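Local coordinates for protein PTS system, cellobiose-specific IIA component (Bacillus anthracis, PDB 3K1S) that probably relays a phosphoryl group from the phosphocarrier HPr to the cellobiose-specific IIB component during phosphotransferase-driven sugar uptake, at residues F13-N18 and I79-H84. Numbering follows the deposited sequence.
Sequences FQLILN and IHAQDH. With MG (magnesium ion), chain M.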
# COMPACT_ATOMS: atom_id res chain seq x y z
N PHE A 13 0.79 14.81 -11.76
CA PHE A 13 2.19 15.19 -11.49
C PHE A 13 2.40 15.80 -10.10
O PHE A 13 3.40 15.50 -9.43
CB PHE A 13 2.71 16.16 -12.56
CG PHE A 13 2.87 15.54 -13.92
CD1 PHE A 13 3.96 14.72 -14.22
CD2 PHE A 13 1.93 15.79 -14.93
CE1 PHE A 13 4.11 14.16 -15.48
CE2 PHE A 13 2.07 15.23 -16.20
CZ PHE A 13 3.16 14.42 -16.47
N GLN A 14 1.46 16.65 -9.68
CA GLN A 14 1.53 17.31 -8.37
C GLN A 14 1.33 16.30 -7.24
O GLN A 14 2.01 16.37 -6.22
CB GLN A 14 0.46 18.41 -8.25
CG GLN A 14 0.61 19.56 -9.25
CD GLN A 14 1.63 20.60 -8.82
OE1 GLN A 14 2.75 20.27 -8.43
NE2 GLN A 14 1.25 21.88 -8.90
N LEU A 15 0.40 15.37 -7.44
CA LEU A 15 0.16 14.31 -6.46
C LEU A 15 1.38 13.41 -6.30
O LEU A 15 1.70 13.00 -5.19
CB LEU A 15 -1.06 13.47 -6.85
CG LEU A 15 -2.45 14.04 -6.62
CD1 LEU A 15 -3.49 13.12 -7.25
CD2 LEU A 15 -2.75 14.25 -5.14
N ILE A 16 2.04 13.11 -7.41
CA ILE A 16 3.20 12.23 -7.41
C ILE A 16 4.39 12.92 -6.75
O ILE A 16 5.09 12.32 -5.92
CB ILE A 16 3.52 11.71 -8.85
CG1 ILE A 16 2.37 10.83 -9.36
CG2 ILE A 16 4.86 10.94 -8.90
CD1 ILE A 16 2.43 10.47 -10.85
N LEU A 17 4.59 14.20 -7.06
CA LEU A 17 5.65 14.99 -6.44
C LEU A 17 5.55 14.98 -4.91
O LEU A 17 6.49 14.58 -4.22
CB LEU A 17 5.64 16.43 -6.97
CG LEU A 17 6.70 17.41 -6.44
CD1 LEU A 17 8.10 16.96 -6.83
CD2 LEU A 17 6.42 18.81 -6.98
N ASN A 18 4.40 15.42 -4.40
CA ASN A 18 4.16 15.57 -2.96
C ASN A 18 4.09 14.24 -2.22
O ASN A 18 4.74 14.06 -1.19
CB ASN A 18 2.90 16.42 -2.71
CG ASN A 18 3.08 17.86 -3.16
OD1 ASN A 18 3.64 18.69 -2.43
ND2 ASN A 18 2.59 18.18 -4.36
N ILE A 79 -4.26 7.23 -12.21
CA ILE A 79 -4.42 6.03 -11.38
C ILE A 79 -3.15 5.81 -10.57
O ILE A 79 -3.21 5.55 -9.36
CB ILE A 79 -4.72 4.77 -12.22
CG1 ILE A 79 -6.06 4.92 -12.95
CG2 ILE A 79 -4.71 3.52 -11.32
CD1 ILE A 79 -6.28 3.94 -14.08
N HIS A 80 -2.02 5.93 -11.24
CA HIS A 80 -0.70 5.83 -10.62
C HIS A 80 -0.53 6.89 -9.52
O HIS A 80 -0.04 6.59 -8.43
CB HIS A 80 0.38 5.98 -11.69
CG HIS A 80 1.75 5.58 -11.25
ND1 HIS A 80 2.05 4.31 -10.79
CD2 HIS A 80 2.92 6.26 -11.24
CE1 HIS A 80 3.33 4.24 -10.50
NE2 HIS A 80 3.89 5.41 -10.77
N ALA A 81 -0.93 8.12 -9.83
CA ALA A 81 -0.88 9.23 -8.87
C ALA A 81 -1.71 8.92 -7.63
O ALA A 81 -1.27 9.16 -6.51
CB ALA A 81 -1.36 10.51 -9.52
N GLN A 82 -2.90 8.38 -7.83
CA GLN A 82 -3.75 7.98 -6.71
C GLN A 82 -3.07 6.88 -5.88
O GLN A 82 -3.12 6.91 -4.65
CB GLN A 82 -5.12 7.53 -7.20
CG GLN A 82 -5.98 8.66 -7.74
CD GLN A 82 -6.47 9.58 -6.65
OE1 GLN A 82 -7.10 9.14 -5.69
NE2 GLN A 82 -6.18 10.87 -6.79
N ASP A 83 -2.44 5.93 -6.57
CA ASP A 83 -1.72 4.84 -5.92
C ASP A 83 -0.60 5.40 -5.04
O ASP A 83 -0.46 5.00 -3.88
CB ASP A 83 -1.14 3.87 -6.96
CG ASP A 83 -2.18 2.90 -7.52
OD1 ASP A 83 -3.14 2.54 -6.80
OD2 ASP A 83 -2.02 2.46 -8.68
N HIS A 84 0.17 6.33 -5.60
CA HIS A 84 1.26 6.96 -4.85
C HIS A 84 0.78 7.70 -3.60
O HIS A 84 1.42 7.59 -2.55
CB HIS A 84 2.09 7.89 -5.74
CG HIS A 84 3.13 7.17 -6.55
ND1 HIS A 84 4.15 6.45 -5.97
CD2 HIS A 84 3.30 7.06 -7.89
CE1 HIS A 84 4.90 5.92 -6.92
NE2 HIS A 84 4.41 6.28 -8.09
MG MG M . -5.19 2.34 -7.08
O HOH W 1 -5.19 4.08 -7.65
O HOH W 2 -4.62 1.56 -9.02
O HOH W 3 -7.24 1.86 -7.12
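Gln14 O receives two N-H groups from opposite faces of its plane, that of Asn18 N and that of Asn18 ND2, on the helix whose Leu15 and Ile16 pack against Ala81; Asn18 ND2 lies 2.7 Å from Gln14 O. Helices 10-34 and 76-108 are the first and third of an up-down-up three-helix bundle; here their axes run 27° from parallel and come within 8.4 Å. Small Ala81 permits this approach: its CB meets Ile16 CG1 at 3.7 Å and Leu15 CB at 4.0 Å. Chi1 of -65° turns Ile16 CG1 onto Ala81, 4.2 Å from His84 CD2, and the extended chi2 carries CD1 on toward the His80 ring. The His84 ring stands nearly upright on His80, its CD2 above one face of that ring, near the rim. Toward helix 38-67, the bent side chain of Gln82 lays NE2 3.5 Å from Leu15 CD1, while the same NE2 donates to Gln59 OE1. Behind Ala81, Asp83 faces the trimer axis: its OD1 and those of Asp83 from the second and third subunits bind one magnesium ion, completed by three waters. One of these waters donates to Ile79 O, and another donates to Asp83 OD2 at 2.8 Å.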